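Local coordinates for protein putative prolyl-tRNA synthetase (Leishmania major, PDB 5XIL) that probably catalyses the ATP-dependent attachment of L-proline to tRNA(Pro), this chain comprising its catalytic core, anticodon-binding and C-terminal zinc-containing domains, at residues Y43-C48 with Q188-P193; E58-E63 with L176-C181; C181-Y186 with V192-G197. All blocks are in the same frame, centred on the assembly; numbering follows the deposited sequence.

Contact 1 of 3, residues Y43-C48 with Q188-P193; sequences YYVWKC and QLLAVP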
# COMPACT_ATOMS: atom_id res chain seq x y z
N TYR A 43 12.66 0.66 -3.83
CA TYR A 43 11.26 0.38 -3.51
C TYR A 43 10.72 1.10 -2.26
O TYR A 43 9.57 1.53 -2.25
CB TYR A 43 10.97 -1.14 -3.41
CG TYR A 43 9.48 -1.39 -3.55
CD1 TYR A 43 8.87 -1.39 -4.82
CD2 TYR A 43 8.64 -1.44 -2.44
CE1 TYR A 43 7.49 -1.56 -4.95
CE2 TYR A 43 7.25 -1.62 -2.58
CZ TYR A 43 6.72 -1.69 -3.86
OH TYR A 43 5.38 -1.79 -4.02
N TYR A 44 11.54 1.23 -1.22
CA TYR A 44 11.16 1.93 0.01
C TYR A 44 10.65 3.30 -0.35
O TYR A 44 9.70 3.82 0.27
CB TYR A 44 12.31 2.08 0.98
CG TYR A 44 11.88 2.64 2.26
CD1 TYR A 44 11.26 1.82 3.20
CD2 TYR A 44 12.10 3.98 2.58
CE1 TYR A 44 10.82 2.35 4.42
CE2 TYR A 44 11.67 4.53 3.77
CZ TYR A 44 11.03 3.72 4.69
OH TYR A 44 10.61 4.22 5.87
N VAL A 45 11.28 3.90 -1.37
CA VAL A 45 10.81 5.23 -1.81
C VAL A 45 9.32 5.20 -2.28
O VAL A 45 8.55 6.01 -1.87
CB VAL A 45 11.73 5.84 -2.89
CG1 VAL A 45 11.21 7.17 -3.27
CG2 VAL A 45 13.15 5.91 -2.38
N TRP A 46 8.97 4.21 -3.09
CA TRP A 46 7.61 3.97 -3.59
C TRP A 46 6.70 3.66 -2.42
O TRP A 46 5.65 4.27 -2.29
CB TRP A 46 7.60 2.90 -4.66
CG TRP A 46 6.27 2.87 -5.37
CD1 TRP A 46 5.39 1.86 -5.32
CD2 TRP A 46 5.62 3.93 -6.13
NE1 TRP A 46 4.24 2.19 -6.05
CE2 TRP A 46 4.36 3.46 -6.53
CE3 TRP A 46 5.98 5.21 -6.48
CZ2 TRP A 46 3.48 4.23 -7.31
CZ3 TRP A 46 5.14 5.96 -7.27
CH2 TRP A 46 3.90 5.49 -7.67
N LYS A 47 7.17 2.87 -1.47
CA LYS A 47 6.34 2.58 -0.27
C LYS A 47 5.97 3.89 0.46
O LYS A 47 4.85 4.08 0.86
CB LYS A 47 7.09 1.66 0.66
CG LYS A 47 6.22 1.11 1.69
CD LYS A 47 7.10 0.36 2.70
CE LYS A 47 6.44 -0.93 3.16
NZ LYS A 47 7.29 -1.55 4.23
N CYS A 48 6.93 4.79 0.56
CA CYS A 48 6.78 6.09 1.23
C CYS A 48 5.79 6.96 0.49
O CYS A 48 4.94 7.63 1.09
CB CYS A 48 8.10 6.86 1.35
SG CYS A 48 9.21 6.12 2.56
N GLN A 188 7.99 17.69 -0.52
CA GLN A 188 7.99 17.34 0.89
C GLN A 188 8.60 15.99 1.10
O GLN A 188 9.29 15.80 2.11
CB GLN A 188 6.60 17.39 1.48
CG GLN A 188 6.07 18.78 1.41
CD GLN A 188 4.69 18.88 1.97
OE1 GLN A 188 4.24 18.05 2.80
NE2 GLN A 188 3.98 19.87 1.51
N LEU A 189 8.41 15.03 0.18
CA LEU A 189 9.09 13.74 0.32
C LEU A 189 10.41 13.69 -0.34
O LEU A 189 11.36 13.15 0.21
CB LEU A 189 8.26 12.56 -0.15
CG LEU A 189 7.18 12.02 0.73
CD1 LEU A 189 6.68 10.76 -0.03
CD2 LEU A 189 7.71 11.55 2.07
N LEU A 190 10.52 14.20 -1.58
CA LEU A 190 11.68 13.90 -2.35
C LEU A 190 12.69 15.07 -2.46
O LEU A 190 13.68 14.93 -3.12
CB LEU A 190 11.23 13.46 -3.77
CG LEU A 190 10.21 12.34 -3.85
CD1 LEU A 190 9.90 12.02 -5.32
CD2 LEU A 190 10.60 11.12 -3.06
N ALA A 191 12.32 16.21 -1.88
CA ALA A 191 13.12 17.44 -1.84
C ALA A 191 13.42 17.95 -3.27
O ALA A 191 14.49 18.51 -3.56
CB ALA A 191 14.39 17.25 -0.99
N VAL A 192 12.47 17.67 -4.18
CA VAL A 192 12.61 18.07 -5.59
C VAL A 192 11.69 19.26 -5.84
O VAL A 192 10.52 19.16 -5.59
CB VAL A 192 12.17 16.89 -6.52
CG1 VAL A 192 12.07 17.38 -7.97
CG2 VAL A 192 13.13 15.71 -6.39
N PRO A 193 12.20 20.34 -6.44
CA PRO A 193 11.34 21.44 -6.72
C PRO A 193 10.60 21.21 -8.05
O PRO A 193 11.10 20.54 -8.93
CB PRO A 193 12.30 22.60 -6.85
CG PRO A 193 13.54 22.00 -7.43
CD PRO A 193 13.61 20.64 -6.74
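Cys48 and Leu189 bring the two backbones closest, with their CA atoms 8.0 Å apart, while Val45 and Leu190, the next pair, stand at 8.7 Å. Residues 43-48 form a regular part of helix 40-60, in which Cys48 N bonds back to Tyr44 O. Residues 188-193 carry the end of helix 168-189 and the chain leaving it; Ala191, with a positive phi of 60°, turns the backbone away. Two small meetings make up the contact, one of them a methyl against a backbone carbonyl. Leu189 reaches out with CD1, which is anti to its CA (chi2 -175°), and this methyl rests against the backbone carbonyl of Cys48, Leu189 CD1 to Cys48 O being 3.8 Å. The same CD1 of Leu189 lies 4.4 Å from Cys48 CB, a looser approach. One turn earlier on helix 40-60, Val45 CG1 meets Leu190 CD2 at 4.0 Å, the two side chains crossing at a slant. Val45 holds CG1 anti to its backbone N (chi1 -179°), while Leu190 brings in the leucine branch that is turned off the extended line of its chain. Around these methyls, Met272 packs on Val45 and Val268 on Leu190, both from helix 267-276, and Leu190 O accepts a hydrogen bond from His276. Lys47, pointing elsewhere on helix 40-60, makes a salt bridge to Glu58 of the second subunit. Such an arrangement fits the class II synthetase core, where the long motif 1 helix at the dimer interface packs on its inner side against helices of the catalytic domain.

Contact 2 of 3, residues E58-E63 with L176-C181; sequences EKLGVE and LEILEC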
# COMPACT_ATOMS: atom_id res chain seq x y z
N GLU A 58 -7.02 9.82 0.35
CA GLU A 58 -8.07 9.31 1.22
C GLU A 58 -8.72 10.44 1.96
O GLU A 58 -9.96 10.55 2.04
CB GLU A 58 -7.59 8.17 2.17
CG GLU A 58 -8.64 7.71 3.17
CD GLU A 58 -8.23 6.50 4.03
OE1 GLU A 58 -7.56 5.56 3.56
OE2 GLU A 58 -8.63 6.48 5.20
N LYS A 59 -7.90 11.33 2.46
CA LYS A 59 -8.37 12.46 3.23
C LYS A 59 -9.18 13.42 2.36
O LYS A 59 -10.15 14.04 2.83
CB LYS A 59 -7.17 13.15 3.89
CG LYS A 59 -7.55 14.21 4.91
CD LYS A 59 -6.35 14.73 5.72
CE LYS A 59 -6.78 15.72 6.82
NZ LYS A 59 -7.00 17.07 6.25
N LEU A 60 -8.85 13.53 1.08
CA LEU A 60 -9.71 14.31 0.21
C LEU A 60 -11.09 13.74 -0.03
O LEU A 60 -11.98 14.46 -0.41
CB LEU A 60 -9.06 14.58 -1.14
CG LEU A 60 -7.92 15.56 -1.14
CD1 LEU A 60 -7.13 15.45 -2.43
CD2 LEU A 60 -8.35 16.98 -0.94
N GLY A 61 -11.24 12.44 0.09
CA GLY A 61 -12.51 11.76 -0.09
C GLY A 61 -12.47 10.76 -1.20
O GLY A 61 -13.47 10.19 -1.52
N VAL A 62 -11.32 10.51 -1.81
CA VAL A 62 -11.22 9.50 -2.85
C VAL A 62 -11.13 8.11 -2.27
O VAL A 62 -10.48 7.90 -1.28
CB VAL A 62 -10.04 9.82 -3.82
CG1 VAL A 62 -10.04 8.89 -5.01
CG2 VAL A 62 -10.16 11.22 -4.35
N GLU A 63 -11.80 7.13 -2.87
CA GLU A 63 -11.70 5.76 -2.37
C GLU A 63 -10.94 4.84 -3.30
O GLU A 63 -11.01 4.94 -4.51
CB GLU A 63 -13.11 5.23 -2.15
CG GLU A 63 -13.96 6.09 -1.20
CD GLU A 63 -15.37 5.57 -1.08
OE1 GLU A 63 -16.17 5.74 -1.99
OE2 GLU A 63 -15.60 4.76 -0.16
N LEU A 176 -6.91 20.57 -9.13
CA LEU A 176 -5.83 21.32 -8.51
C LEU A 176 -5.47 20.82 -7.12
O LEU A 176 -4.33 20.95 -6.72
CB LEU A 176 -6.13 22.80 -8.48
CG LEU A 176 -6.29 23.52 -9.82
CD1 LEU A 176 -6.82 24.94 -9.70
CD2 LEU A 176 -4.94 23.55 -10.50
N GLU A 177 -6.42 20.27 -6.38
CA GLU A 177 -6.11 19.65 -5.11
C GLU A 177 -5.15 18.48 -5.31
O GLU A 177 -4.18 18.32 -4.54
CB GLU A 177 -7.34 19.20 -4.35
CG GLU A 177 -8.09 20.39 -3.71
CD GLU A 177 -9.51 20.01 -3.25
OE1 GLU A 177 -10.15 19.08 -3.77
OE2 GLU A 177 -10.02 20.70 -2.37
N ILE A 178 -5.44 17.71 -6.33
CA ILE A 178 -4.65 16.55 -6.65
C ILE A 178 -3.27 16.99 -7.12
O ILE A 178 -2.24 16.43 -6.70
CB ILE A 178 -5.36 15.64 -7.69
CG1 ILE A 178 -6.59 14.96 -7.09
CG2 ILE A 178 -4.36 14.62 -8.29
CD1 ILE A 178 -6.29 13.91 -6.04
N LEU A 179 -3.22 18.03 -7.96
CA LEU A 179 -1.95 18.59 -8.36
C LEU A 179 -1.11 19.04 -7.20
O LEU A 179 0.09 18.75 -7.18
CB LEU A 179 -2.10 19.75 -9.39
CG LEU A 179 -0.79 20.12 -10.07
CD1 LEU A 179 -0.42 19.06 -11.06
CD2 LEU A 179 -0.89 21.47 -10.75
N GLU A 180 -1.73 19.68 -6.20
CA GLU A 180 -1.02 20.03 -4.97
C GLU A 180 -0.46 18.84 -4.23
O GLU A 180 0.66 18.91 -3.68
CB GLU A 180 -1.85 20.93 -4.06
CG GLU A 180 -2.06 22.31 -4.62
CD GLU A 180 -0.77 23.10 -5.00
OE1 GLU A 180 0.26 23.01 -4.37
OE2 GLU A 180 -0.89 23.88 -5.94
N CYS A 181 -1.21 17.72 -4.21
CA CYS A 181 -0.72 16.51 -3.65
C CYS A 181 0.55 16.03 -4.35
O CYS A 181 1.51 15.60 -3.69
CB CYS A 181 -1.75 15.37 -3.71
SG CYS A 181 -3.20 15.62 -2.71
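Leu60 carries this contact, touching Glu177, Ile178 and Cys181 of helix 168-189. It sits at the end of helix 40-60, just before the Schellman motif at Gly61, in what is consistent with motif 1 of a class II synthetase: a long helix running into a strand. The two methyls of Leu60 divide the work. Leu60 CD1 touches both Cys181 SG (3.9 Å) and Ile178 CD1 (4.0 Å). Leu60 CD2 crosses the Glu177 side chain at a slant, 4.2 Å from Glu177 CB and 4.0 Å from Glu177 OE1, so the aliphatic part and the carboxylate both border the methyl. Ile178 sets out obliquely from its helix but bends back with chi1 -69° and chi2 -69°, which carries CD1 in to the leucine. Further out, Glu177 OE2 is held by a salt bridge to Lys173, one turn back on the same helix, which probably steadies the carboxylate while its other oxygen faces Leu60. Ile57 and Trp262 also pack on Ile178, and Leu53 and Lys56 on Cys181, so neighbouring turns of helix 40-60 and strand 253-265 continue the packing. Beyond Gly61, whose positive phi of 119° ends the helix, Val62 packs on Trp262, and Glu63 pairs by backbone bonds with strand 131-139. Glu58 faces the dimer partner, making a salt bridge to Arg51 of the second subunit. At the turn itself, Gly61 N makes a weak bond to Glu58 O at 3.0 Å.

Contact 3 of 3, residues C181-Y186 with V192-G197; sequences CYASVY and VPVVRG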
# COMPACT_ATOMS: atom_id res chain seq x y z
N CYS A 181 -1.21 17.72 -4.21
CA CYS A 181 -0.72 16.51 -3.65
C CYS A 181 0.55 16.03 -4.35
O CYS A 181 1.51 15.60 -3.69
CB CYS A 181 -1.75 15.37 -3.71
SG CYS A 181 -3.20 15.62 -2.71
N TYR A 182 0.55 16.08 -5.69
CA TYR A 182 1.69 15.62 -6.46
C TYR A 182 2.91 16.57 -6.20
O TYR A 182 4.06 16.10 -6.10
CB TYR A 182 1.29 15.57 -7.95
CG TYR A 182 0.29 14.48 -8.34
CD1 TYR A 182 0.03 13.39 -7.49
CD2 TYR A 182 -0.36 14.52 -9.55
CE1 TYR A 182 -0.83 12.40 -7.87
CE2 TYR A 182 -1.20 13.56 -9.91
CZ TYR A 182 -1.45 12.49 -9.12
OH TYR A 182 -2.25 11.44 -9.57
N ALA A 183 2.66 17.87 -6.21
CA ALA A 183 3.69 18.84 -5.89
C ALA A 183 4.28 18.50 -4.53
O ALA A 183 5.51 18.61 -4.35
CB ALA A 183 3.16 20.27 -5.88
N SER A 184 3.42 18.19 -3.58
CA SER A 184 3.86 17.86 -2.22
C SER A 184 4.68 16.60 -2.16
O SER A 184 5.64 16.52 -1.42
CB SER A 184 2.71 17.74 -1.26
OG SER A 184 1.98 18.93 -1.29
N VAL A 185 4.31 15.59 -2.91
CA VAL A 185 5.21 14.43 -3.12
C VAL A 185 6.63 14.82 -3.45
O VAL A 185 7.58 14.44 -2.73
CB VAL A 185 4.66 13.38 -4.13
CG1 VAL A 185 5.69 12.29 -4.41
CG2 VAL A 185 3.39 12.77 -3.58
N TYR A 186 6.81 15.58 -4.52
CA TYR A 186 8.12 15.96 -4.96
C TYR A 186 8.83 16.84 -3.92
O TYR A 186 9.95 16.54 -3.52
CB TYR A 186 8.04 16.75 -6.27
CG TYR A 186 7.94 15.81 -7.46
CD1 TYR A 186 9.07 15.13 -7.89
CD2 TYR A 186 6.76 15.56 -8.13
CE1 TYR A 186 9.06 14.26 -8.94
CE2 TYR A 186 6.70 14.68 -9.21
CZ TYR A 186 7.87 14.08 -9.67
OH TYR A 186 7.94 13.13 -10.68
N VAL A 192 12.47 17.67 -4.18
CA VAL A 192 12.61 18.07 -5.59
C VAL A 192 11.69 19.26 -5.84
O VAL A 192 10.52 19.16 -5.59
CB VAL A 192 12.17 16.89 -6.52
CG1 VAL A 192 12.07 17.38 -7.97
CG2 VAL A 192 13.13 15.71 -6.39
N PRO A 193 12.20 20.34 -6.44
CA PRO A 193 11.34 21.44 -6.72
C PRO A 193 10.60 21.21 -8.05
O PRO A 193 11.10 20.54 -8.93
CB PRO A 193 12.30 22.60 -6.85
CG PRO A 193 13.54 22.00 -7.43
CD PRO A 193 13.61 20.64 -6.74
N VAL A 194 9.47 21.88 -8.17
CA VAL A 194 8.63 21.69 -9.32
C VAL A 194 8.13 23.03 -9.81
O VAL A 194 8.05 24.01 -9.00
CB VAL A 194 7.42 20.76 -9.04
CG1 VAL A 194 7.88 19.43 -8.56
CG2 VAL A 194 6.43 21.37 -8.07
N VAL A 195 7.69 23.06 -11.06
CA VAL A 195 6.87 24.17 -11.60
C VAL A 195 5.42 23.73 -11.81
O VAL A 195 5.16 22.90 -12.66
CB VAL A 195 7.46 24.75 -12.94
CG1 VAL A 195 6.56 25.83 -13.51
CG2 VAL A 195 8.82 25.36 -12.62
N ARG A 196 4.49 24.22 -11.00
CA ARG A 196 3.06 23.93 -11.21
C ARG A 196 2.60 24.76 -12.36
O ARG A 196 2.83 25.97 -12.38
CB ARG A 196 2.27 24.35 -9.96
CG ARG A 196 2.61 23.60 -8.68
CD ARG A 196 2.26 24.49 -7.49
NE ARG A 196 2.40 23.84 -6.18
CZ ARG A 196 3.51 23.67 -5.52
NH1 ARG A 196 4.64 24.04 -6.03
NH2 ARG A 196 3.45 23.17 -4.27
N GLY A 197 1.87 24.15 -13.30
CA GLY A 197 1.34 24.93 -14.43
C GLY A 197 0.32 24.14 -15.24
O GLY A 197 -0.11 23.05 -14.84
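The guanidinium of Arg196 carries Ala183 CB on one face, the methyl standing 3.2 Å above the plane and displaced toward its rim, nearest NH2 at 3.3 Å. The Arg196 chain is extended from CG to NE, which lets the flat group reach back over the helix. Its nitrogens look outward to acids of that helix: NE forms a salt bridge with Glu180 and NH1 with Glu187, one on each side of Ala183 in sequence, which should fix the rotation of the plane. The Tyr186 ring is met obliquely by two valines. Val192 runs beside it in the same direction, Val192 CG1 being 3.8 Å from Tyr186 CD1, while Val194 crosses at about a right angle and presses CG1 to 3.5 Å from Tyr186 CB. Val194 also turns CG2 to Ala183 CB at 4.1 Å, bridging both helix residues. At the bend, Val192 N gives a nearly straight hydrogen bond (2.8 Å, 169°) to Tyr186 O. The far end of the ring is secured by a hydrogen bond from Tyr186 OH to Gly227 O, and Val268 and Val271 of helix 267-276 pack on the Tyr186 side chain. Val214 of strand 210-218 touches Ala183, Val194 and Arg196. Helix 168-189 thus turns tightly into strand 195-198, which joins strand 210-218 antiparallel: helix-on-sheet packing in the antiparallel catalytic fold of class II synthetases.

Helix 168-189 takes part in all three contacts. Contacts 1 and 2 pack it against helix 40-60, near that helix's start and at its end, with centres about 17 Å apart; contact 3 ties it to the chain that follows. Contacts 1 and 3 are buried, whereas contact 2 is only partly so. Across the segments, contacts 1 and 2 are van der Waals packing, with methyls also against a carbonyl and a carboxylate, while contact 3 adds a backbone hydrogen bond and a guanidinium lying over a methyl. Contacts 1 and 2 both border the second subunit, which touches neither segment of contact 3. Contacts 2 and 3 share Cys181 and follow in series along the chain, while contacts 1 and 3 share Val192 and Pro193.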